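Local coordinates for protein galactose mutarotase related enzyme (Lactobacillus casei, PDB 3Q1N) that probably binds carbohydrate and acts as an isomerase, perhaps interconverting the anomers of a sugar as galactose mutarotases do, at residues Y159-F173 / D184-L198. Sequence-based numbering, arbitrary orientation.
Sequences YDLTVEPLNSPLQRF and DVEDIPGAEGNRLPL. With EDO (1,2-ethanediol), chain Q.
Leu161 and Leu196 form a hydrogen-bonded antiparallel pair, Leu196 N reaching Leu161 O at 2.8 Å; the N-to-C directions of strands 160-164 and 195-197 lie 166° apart, close to antiparallel. A second antiparallel pairing joins Arg172 to Glu186, where Arg172 N meets Glu186 O at 2.9 Å. A type II' beta turn from Glu192 to Arg195 has Gly193 at positive phi, where a residue without a side chain sits most easily, and brings Asn194 to the end of the first pairing. There Val163 N bonds to Asn194 O, while Asn194 ND2 returns a bond to Val163 O (2.9 Å); Asn194 CG, set between its own backbone N and carbonyl carbon (chi1 71°), brings the short amide within reach. A leucine in place of Asn194 would probably leave Val163 O without this donor and the strand end less firmly tied to the turn. On the face shared with Thr162, Arg195 runs out extended, then bends at chi3 (-70°), which sets its guanidinium edge against Asp160 in a salt bridge from Arg195 NH1 to Asp160 OD2 whose hydrogen bond, at 3.5 Å, is weak though straight; Thr162 OG1 lies over one guanidinium face. Between the pairings, branched Leu170 suits an apolar niche, its CD1 touching Ala191 CB and Leu196 CB, both at 4.1 Å. Strand 195-197 borders a large antiparallel sheet of this mutarotase-type beta-sandwich, with 160-164 between it and strand 217-221; Leu196 and Ile188 pack on helix 200-203, Arg172 and Phe173 on strand 208-210.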
ATOM      1  N   TYR A 159       5.423  -9.572  17.293  1.00 17.57           N
ATOM      2  CA  TYR A 159       4.334  -9.062  16.481  1.00 17.41           C
ATOM      3  C   TYR A 159       3.837 -10.146  15.541  1.00 17.75           C
ATOM      4  O   TYR A 159       4.646 -10.914  14.937  1.00 18.48           O
ATOM      5  CB  TYR A 159       4.776  -7.838  15.659  1.00 16.81           C
ATOM      6  CG  TYR A 159       4.805  -6.566  16.487  1.00 16.18           C
ATOM      7  CD1 TYR A 159       5.913  -6.231  17.271  1.00 16.76           C
ATOM      8  CD2 TYR A 159       3.720  -5.721  16.510  1.00 17.30           C
ATOM      9  CE1 TYR A 159       5.911  -5.122  18.060  1.00 16.44           C
ATOM     10  CE2 TYR A 159       3.722  -4.576  17.261  1.00 17.38           C
ATOM     11  CZ  TYR A 159       4.814  -4.279  18.044  1.00 17.86           C
ATOM     12  OH  TYR A 159       4.858  -3.146  18.816  1.00 18.36           O
ATOM     13  N   ASP A 160       2.523 -10.233  15.415  1.00 17.70           N
ATOM     14  CA  ASP A 160       1.896 -11.128  14.457  1.00 18.15           C
ATOM     15  C   ASP A 160       0.908 -10.319  13.647  1.00 17.31           C
ATOM     16  O   ASP A 160       0.477  -9.242  14.063  1.00 17.24           O
ATOM     17  CB  ASP A 160       1.070 -12.260  15.137  1.00 19.60           C
ATOM     18  CG  ASP A 160       1.891 -13.266  15.963  1.00 23.83           C
ATOM     19  OD1 ASP A 160       3.133 -13.356  15.932  1.00 27.33           O
ATOM     20  OD2 ASP A 160       1.223 -13.970  16.747  1.00 32.22           O
ATOM     21  N   LEU A 161       0.596 -10.816  12.448  1.00 17.24           N
ATOM     22  CA  LEU A 161      -0.552 -10.388  11.701  1.00 16.30           C
ATOM     23  C   LEU A 161      -1.613 -11.442  11.894  1.00 16.96           C
ATOM     24  O   LEU A 161      -1.359 -12.624  11.687  1.00 17.57           O
ATOM     25  CB  LEU A 161      -0.214 -10.266  10.219  1.00 16.17           C
ATOM     26  CG  LEU A 161      -1.247  -9.499   9.419  1.00 16.64           C
ATOM     27  CD1 LEU A 161      -1.141  -8.040   9.738  1.00 16.52           C
ATOM     28  CD2 LEU A 161      -1.052  -9.742   7.899  1.00 17.55           C
ATOM     29  N   THR A 162      -2.795 -11.019  12.318  0.50 16.80           N
ATOM     30  CA  THR A 162      -3.929 -11.914  12.458  0.50 16.73           C
ATOM     31  C   THR A 162      -4.962 -11.486  11.445  0.50 17.37           C
ATOM     32  O   THR A 162      -5.234 -10.279  11.309  0.50 16.53           O
ATOM     33  CB  THR A 162      -4.500 -11.893  13.893  0.50 17.33           C
ATOM     34  OG1 THR A 162      -3.454 -12.192  14.816  0.50 16.40           O
ATOM     35  CG2 THR A 162      -5.599 -12.919  14.068  0.50 16.49           C
ATOM     36  N   VAL A 163      -5.518 -12.457  10.715  1.00 17.61           N
ATOM     37  CA  VAL A 163      -6.460 -12.151   9.608  1.00 18.42           C
ATOM     38  C   VAL A 163      -7.786 -12.863   9.744  1.00 19.05           C
ATOM     39  O   VAL A 163      -7.865 -13.944  10.321  1.00 18.76           O
ATOM     40  CB  VAL A 163      -5.862 -12.447   8.228  1.00 17.23           C
ATOM     41  CG1 VAL A 163      -4.558 -11.665   8.024  1.00 17.95           C
ATOM     42  CG2 VAL A 163      -5.638 -13.961   7.998  1.00 18.31           C
ATOM     43  N   GLU A 164      -8.831 -12.237   9.219  1.00 19.82           N
ATOM     44  CA  GLU A 164     -10.127 -12.892   9.124  1.00 21.62           C
ATOM     45  C   GLU A 164     -10.981 -12.290   8.025  1.00 21.29           C
ATOM     46  O   GLU A 164     -10.815 -11.109   7.704  1.00 19.39           O
ATOM     47  CB  GLU A 164     -10.865 -12.816  10.466  1.00 22.75           C
ATOM     48  CG  GLU A 164     -11.335 -11.456  10.897  1.00 24.66           C
ATOM     49  CD  GLU A 164     -12.645 -10.964  10.229  1.00 28.51           C
ATOM     50  OE1 GLU A 164     -13.457 -11.785   9.754  1.00 31.25           O
ATOM     51  OE2 GLU A 164     -12.863  -9.736  10.212  1.00 31.05           O
ATOM     52  N   PRO A 165     -11.885 -13.101   7.423  1.00 22.16           N
ATOM     53  CA  PRO A 165     -11.945 -14.545   7.580  1.00 23.33           C
ATOM     54  C   PRO A 165     -10.870 -15.187   6.748  1.00 24.30           C
ATOM     55  O   PRO A 165     -10.235 -14.522   5.944  1.00 23.50           O
ATOM     56  CB  PRO A 165     -13.335 -14.913   7.012  1.00 23.79           C
ATOM     57  CG  PRO A 165     -13.551 -13.878   5.942  1.00 23.14           C
ATOM     58  CD  PRO A 165     -12.990 -12.592   6.577  1.00 22.40           C
ATOM     59  N   LEU A 166     -10.682 -16.482   6.920  1.00 25.73           N
ATOM     60  CA  LEU A 166      -9.725 -17.234   6.118  1.00 26.80           C
ATOM     61  C   LEU A 166     -10.384 -18.554   5.706  1.00 28.70           C
ATOM     62  O   LEU A 166     -10.757 -19.362   6.569  1.00 30.27           O
ATOM     63  CB  LEU A 166      -8.431 -17.443   6.926  1.00 26.68           C
ATOM     64  CG  LEU A 166      -7.123 -17.731   6.231  1.00 26.01           C
ATOM     65  CD1 LEU A 166      -6.761 -16.648   5.165  1.00 24.95           C
ATOM     66  CD2 LEU A 166      -5.984 -17.912   7.264  1.00 25.41           C
ATOM     67  N   ASN A 167     -10.546 -18.757   4.401  1.00 29.98           N
ATOM     68  CA  ASN A 167     -11.234 -19.968   3.884  1.00 31.53           C
ATOM     69  C   ASN A 167     -10.272 -21.044   3.379  1.00 31.70           C
ATOM     70  O   ASN A 167     -10.721 -22.052   2.826  1.00 32.87           O
ATOM     71  CB  ASN A 167     -12.154 -19.615   2.725  1.00 31.97           C
ATOM     72  CG  ASN A 167     -13.209 -18.602   3.096  1.00 33.27           C
ATOM     73  OD1 ASN A 167     -13.649 -18.512   4.258  1.00 37.69           O
ATOM     74  ND2 ASN A 167     -13.625 -17.827   2.110  1.00 34.40           N
ATOM     75  N   SER A 168      -8.970 -20.835   3.544  1.00 30.22           N
ATOM     76  CA  SER A 168      -7.964 -21.847   3.204  1.00 29.52           C
ATOM     77  C   SER A 168      -6.641 -21.377   3.829  1.00 27.78           C
ATOM     78  O   SER A 168      -6.564 -20.239   4.285  1.00 27.68           O
ATOM     79  CB  SER A 168      -7.852 -22.029   1.674  1.00 29.73           C
ATOM     80  OG  SER A 168      -7.284 -20.909   1.016  1.00 30.09           O
ATOM     81  N   PRO A 169      -5.613 -22.245   3.880  1.00 26.25           N
ATOM     82  CA  PRO A 169      -4.385 -21.827   4.518  1.00 24.84           C
ATOM     83  C   PRO A 169      -3.809 -20.562   3.903  1.00 22.59           C
ATOM     84  O   PRO A 169      -4.013 -20.319   2.724  1.00 21.12           O
ATOM     85  CB  PRO A 169      -3.456 -22.997   4.281  1.00 25.63           C
ATOM     86  CG  PRO A 169      -4.381 -24.197   4.239  1.00 27.27           C
ATOM     87  CD  PRO A 169      -5.597 -23.681   3.533  1.00 27.43           C
ATOM     88  N   LEU A 170      -3.110 -19.777   4.722  1.00 21.16           N
ATOM     89  CA  LEU A 170      -2.465 -18.548   4.252  1.00 20.22           C
ATOM     90  C   LEU A 170      -1.444 -18.875   3.172  1.00 19.05           C
ATOM     91  O   LEU A 170      -0.648 -19.791   3.366  1.00 18.48           O
ATOM     92  CB  LEU A 170      -1.711 -17.877   5.401  1.00 20.72           C
ATOM     93  CG  LEU A 170      -2.431 -16.833   6.247  1.00 23.29           C
ATOM     94  CD1 LEU A 170      -1.527 -16.460   7.470  1.00 25.56           C
ATOM     95  CD2 LEU A 170      -2.838 -15.609   5.429  1.00 24.09           C
ATOM     96  N   GLN A 171      -1.477 -18.120   2.063  1.00 17.73           N
ATOM     97  CA  GLN A 171      -0.537 -18.313   0.961  0.50 17.91           C
ATOM     98  C   GLN A 171       0.067 -16.968   0.563  1.00 17.31           C
ATOM     99  O   GLN A 171      -0.560 -15.905   0.768  1.00 16.69           O
ATOM    100  CB  GLN A 171      -1.245 -18.986  -0.237  0.50 17.99           C
ATOM    101  CG  GLN A 171      -1.759 -20.427   0.037  0.50 19.86           C
ATOM    102  CD  GLN A 171      -0.650 -21.467   0.047  0.50 21.53           C
ATOM    103  OE1 GLN A 171      -0.147 -21.866  -1.011  0.50 24.21           O
ATOM    104  NE2 GLN A 171      -0.264 -21.924   1.244  0.50 23.75           N
ATOM    105  N   ARG A 172       1.298 -17.017   0.037  1.00 16.77           N
ATOM    106  CA  ARG A 172       1.944 -15.837  -0.515  0.67 16.46           C
ATOM    107  C   ARG A 172       2.339 -16.066  -1.964  1.00 15.58           C
ATOM    108  O   ARG A 172       2.550 -17.217  -2.399  1.00 16.79           O
ATOM    109  CB  ARG A 172       3.207 -15.480   0.258  0.67 15.78           C
ATOM    110  CG  ARG A 172       4.318 -16.448   0.034  0.67 17.96           C
ATOM    111  CD  ARG A 172       5.469 -16.208   0.896  0.67 20.54           C
ATOM    112  NE  ARG A 172       6.217 -15.012   0.524  0.67 21.09           N
ATOM    113  CZ  ARG A 172       7.446 -14.760   0.973  0.67 20.44           C
ATOM    114  NH1 ARG A 172       8.058 -15.639   1.768  0.67 22.04           N
ATOM    115  NH2 ARG A 172       8.081 -13.648   0.617  0.67 16.84           N
ATOM    116  N   PHE A 173       2.434 -14.981  -2.703  1.00 15.75           N
ATOM    117  CA  PHE A 173       3.002 -15.026  -4.040  1.00 15.17           C
ATOM    118  C   PHE A 173       4.501 -15.284  -3.953  1.00 16.33           C
ATOM    119  O   PHE A 173       5.216 -14.605  -3.233  1.00 17.92           O
ATOM    120  CB  PHE A 173       2.743 -13.745  -4.804  1.00 15.14           C
ATOM    121  CG  PHE A 173       1.342 -13.597  -5.232  1.00 14.97           C
ATOM    122  CD1 PHE A 173       0.916 -14.219  -6.415  1.00 14.92           C
ATOM    123  CD2 PHE A 173       0.418 -12.944  -4.472  1.00 14.73           C
ATOM    124  CE1 PHE A 173      -0.388 -14.114  -6.849  1.00 16.10           C
ATOM    125  CE2 PHE A 173      -0.901 -12.875  -4.875  1.00 15.91           C
ATOM    126  CZ  PHE A 173      -1.297 -13.450  -6.072  1.00 15.50           C
ATOM    127  N   ASP A 184       4.523 -18.278  -8.757  1.00 19.76           N
ATOM    128  CA  ASP A 184       3.791 -19.244  -7.947  0.50 20.70           C
ATOM    129  C   ASP A 184       3.092 -18.597  -6.763  1.00 20.06           C
ATOM    130  O   ASP A 184       3.227 -17.410  -6.495  1.00 18.55           O
ATOM    131  CB  ASP A 184       4.664 -20.435  -7.546  0.50 21.03           C
ATOM    132  CG  ASP A 184       5.548 -20.158  -6.357  0.50 22.16           C
ATOM    133  OD1 ASP A 184       6.625 -20.784  -6.270  0.50 26.39           O
ATOM    134  OD2 ASP A 184       5.169 -19.355  -5.481  0.50 23.31           O
ATOM    135  N   VAL A 185       2.258 -19.411  -6.137  1.00 21.16           N
ATOM    136  CA  VAL A 185       1.596 -19.093  -4.901  1.00 22.25           C
ATOM    137  C   VAL A 185       1.930 -20.290  -4.016  1.00 22.86           C
ATOM    138  O   VAL A 185       1.865 -21.444  -4.478  1.00 23.45           O
ATOM    139  CB  VAL A 185       0.093 -18.907  -5.102  1.00 22.72           C
ATOM    140  CG1 VAL A 185      -0.596 -18.777  -3.741  1.00 24.69           C
ATOM    141  CG2 VAL A 185      -0.187 -17.647  -5.951  1.00 23.48           C
ATOM    142  N   GLU A 186       2.347 -20.018  -2.776  1.00 23.37           N
ATOM    143  CA  GLU A 186       3.001 -21.017  -1.925  1.00 24.51           C
ATOM    144  C   GLU A 186       2.709 -20.794  -0.441  1.00 25.33           C
ATOM    145  O   GLU A 186       2.199 -19.756  -0.032  1.00 22.45           O
ATOM    146  CB  GLU A 186       4.529 -20.996  -2.136  1.00 24.96           C
ATOM    147  CG  GLU A 186       5.169 -19.620  -1.874  1.00 26.87           C
ATOM    148  CD  GLU A 186       6.664 -19.509  -2.238  1.00 31.66           C
ATOM    149  OE1 GLU A 186       7.073 -20.087  -3.258  1.00 33.89           O
ATOM    150  OE2 GLU A 186       7.401 -18.751  -1.534  1.00 33.60           O
ATOM    151  N   ASP A 187       3.120 -21.773   0.361  1.00 26.85           N
ATOM    152  CA  ASP A 187       2.989 -21.675   1.823  1.00 27.71           C
ATOM    153  C   ASP A 187       3.934 -20.647   2.386  1.00 28.23           C
ATOM    154  O   ASP A 187       4.960 -20.300   1.749  1.00 28.99           O
ATOM    155  CB  ASP A 187       3.338 -23.009   2.470  1.00 29.11           C
ATOM    156  CG  ASP A 187       2.368 -24.131   2.110  1.00 30.47           C
ATOM    157  OD1 ASP A 187       1.234 -23.888   1.667  1.00 32.36           O
ATOM    158  OD2 ASP A 187       2.767 -25.293   2.343  1.00 35.90           O
ATOM    159  N   ILE A 188       3.591 -20.135   3.581  1.00 28.36           N
ATOM    160  CA  ILE A 188       4.366 -19.062   4.223  1.00 28.64           C
ATOM    161  C   ILE A 188       5.143 -19.577   5.437  1.00 29.69           C
ATOM    162  O   ILE A 188       4.534 -20.216   6.299  1.00 31.07           O
ATOM    163  CB  ILE A 188       3.455 -17.948   4.718  1.00 27.68           C
ATOM    164  CG1 ILE A 188       2.576 -17.447   3.572  1.00 24.94           C
ATOM    165  CG2 ILE A 188       4.316 -16.815   5.291  1.00 27.60           C
ATOM    166  CD1 ILE A 188       1.757 -16.170   3.873  1.00 21.63           C
ATOM    167  N   PRO A 189       6.474 -19.314   5.502  1.00 30.08           N
ATOM    168  CA  PRO A 189       7.244 -19.779   6.665  1.00 29.87           C
ATOM    169  C   PRO A 189       6.617 -19.294   7.969  1.00 29.58           C
ATOM    170  O   PRO A 189       6.451 -18.083   8.175  1.00 28.58           O
ATOM    171  CB  PRO A 189       8.636 -19.168   6.447  1.00 30.64           C
ATOM    172  CG  PRO A 189       8.766 -19.024   4.916  1.00 30.00           C
ATOM    173  CD  PRO A 189       7.351 -18.789   4.413  1.00 30.43           C
ATOM    174  N   GLY A 190       6.189 -20.259   8.791  1.00 28.93           N
ATOM    175  CA  GLY A 190       5.724 -19.985  10.135  1.00 28.21           C
ATOM    176  C   GLY A 190       4.234 -19.728  10.330  1.00 27.34           C
ATOM    177  O   GLY A 190       3.825 -19.504  11.445  1.00 25.52           O
ATOM    178  N   ALA A 191       3.425 -19.781   9.273  1.00 27.26           N
ATOM    179  CA  ALA A 191       1.994 -19.472   9.403  1.00 27.21           C
ATOM    180  C   ALA A 191       1.298 -20.521  10.288  1.00 28.03           C
ATOM    181  O   ALA A 191       1.594 -21.708  10.199  1.00 28.55           O
ATOM    182  CB  ALA A 191       1.311 -19.377   8.019  1.00 27.49           C
ATOM    183  N   GLU A 192       0.398 -20.065  11.146  1.00 27.75           N
ATOM    184  CA  GLU A 192      -0.393 -20.944  12.006  1.00 29.08           C
ATOM    185  C   GLU A 192      -1.838 -20.517  11.961  1.00 27.27           C
ATOM    186  O   GLU A 192      -2.253 -19.603  12.699  1.00 26.69           O
ATOM    187  CB  GLU A 192       0.047 -20.839  13.447  1.00 29.93           C
ATOM    188  CG  GLU A 192       1.488 -21.145  13.708  1.00 35.37           C
ATOM    189  CD  GLU A 192       1.857 -20.774  15.125  1.00 41.53           C
ATOM    190  OE1 GLU A 192       1.135 -21.236  16.056  1.00 46.01           O
ATOM    191  OE2 GLU A 192       2.837 -20.007  15.322  1.00 46.57           O
ATOM    192  N   GLY A 193      -2.609 -21.213  11.142  1.00 26.21           N
ATOM    193  CA  GLY A 193      -3.997 -20.860  10.945  1.00 24.95           C
ATOM    194  C   GLY A 193      -4.071 -19.418  10.467  1.00 23.30           C
ATOM    195  O   GLY A 193      -3.409 -19.041   9.492  1.00 22.77           O
ATOM    196  N   ASN A 194      -4.838 -18.597  11.171  1.00 22.62           N
ATOM    197  CA  ASN A 194      -5.004 -17.219  10.742  1.00 21.81           C
ATOM    198  C   ASN A 194      -3.991 -16.238  11.340  1.00 21.43           C
ATOM    199  O   ASN A 194      -4.167 -15.049  11.219  1.00 19.93           O
ATOM    200  CB  ASN A 194      -6.409 -16.720  11.020  1.00 22.28           C
ATOM    201  CG  ASN A 194      -6.675 -16.507  12.465  1.00 22.89           C
ATOM    202  OD1 ASN A 194      -6.104 -17.160  13.317  1.00 26.03           O
ATOM    203  ND2 ASN A 194      -7.562 -15.554  12.772  1.00 25.31           N
ATOM    204  N   ARG A 195      -2.914 -16.758  11.895  1.00 21.33           N
ATOM    205  CA  ARG A 195      -1.916 -15.949  12.576  0.50 21.76           C
ATOM    206  C   ARG A 195      -0.561 -16.151  11.887  1.00 21.26           C
ATOM    207  O   ARG A 195      -0.124 -17.316  11.660  1.00 22.01           O
ATOM    208  CB  ARG A 195      -1.868 -16.382  14.042  0.50 22.61           C
ATOM    209  CG  ARG A 195      -1.082 -15.488  14.961  0.50 24.73           C
ATOM    210  CD  ARG A 195      -1.190 -16.019  16.396  0.50 28.03           C
ATOM    211  NE  ARG A 195      -2.531 -15.826  16.919  0.50 29.85           N
ATOM    212  CZ  ARG A 195      -2.919 -14.741  17.577  0.50 31.82           C
ATOM    213  NH1 ARG A 195      -2.057 -13.750  17.811  0.50 32.51           N
ATOM    214  NH2 ARG A 195      -4.165 -14.652  18.009  0.50 32.73           N
ATOM    215  N   LEU A 196       0.087 -15.046  11.524  1.00 19.90           N
ATOM    216  CA  LEU A 196       1.416 -15.083  10.893  1.00 19.51           C
ATOM    217  C   LEU A 196       2.415 -14.327  11.767  1.00 18.41           C
ATOM    218  O   LEU A 196       2.328 -13.110  11.886  1.00 17.67           O
ATOM    219  CB  LEU A 196       1.385 -14.470   9.510  1.00 18.70           C
ATOM    220  CG  LEU A 196       2.696 -14.455   8.727  1.00 19.62           C
ATOM    221  CD1 LEU A 196       3.241 -15.887   8.502  1.00 22.26           C
ATOM    222  CD2 LEU A 196       2.517 -13.681   7.407  1.00 19.48           C
ATOM    223  N   PRO A 197       3.356 -15.038  12.406  1.00 19.10           N
ATOM    224  CA  PRO A 197       4.385 -14.330  13.159  1.00 18.83           C
ATOM    225  C   PRO A 197       5.245 -13.514  12.207  1.00 19.21           C
ATOM    226  O   PRO A 197       5.612 -14.005  11.125  1.00 19.53           O
ATOM    227  CB  PRO A 197       5.187 -15.462  13.811  1.00 20.39           C
ATOM    228  CG  PRO A 197       4.223 -16.664  13.833  1.00 21.55           C
ATOM    229  CD  PRO A 197       3.474 -16.499  12.543  1.00 19.79           C
ATOM    230  N   LEU A 198       5.532 -12.267  12.569  1.00 18.58           N
ATOM    231  CA  LEU A 198       6.278 -11.353  11.705  1.00 18.45           C
ATOM    232  C   LEU A 198       7.708 -11.211  12.247  1.00 19.18           C
ATOM    233  O   LEU A 198       7.952 -10.540  13.259  1.00 20.29           O
ATOM    234  CB  LEU A 198       5.563  -9.996  11.638  1.00 17.86           C
ATOM    235  CG  LEU A 198       4.118 -10.068  11.130  1.00 18.23           C
ATOM    236  CD1 LEU A 198       3.491  -8.671  11.088  1.00 17.86           C
ATOM    237  CD2 LEU A 198       4.031 -10.721   9.736  1.00 16.22           C
TER
HETATM  238  C1  EDO Q 309       5.125 -23.200   7.243  1.00 57.77           C
HETATM  239  O1  EDO Q 309       4.747 -22.728   8.547  1.00 56.93           O
HETATM  240  C2  EDO Q 309       3.888 -23.423   6.384  1.00 57.72           C
HETATM  241  O2  EDO Q 309       3.348 -22.161   5.980  1.00 58.03           O
HETATM  242  O   HOH W   1       7.676 -10.929  15.994  1.00 22.96           O
HETATM  243  O   HOH W   2      -2.719 -20.632   7.403  1.00 23.54           O
HETATM  244  O   HOH W   3       1.181 -21.054   4.899  1.00 37.02           O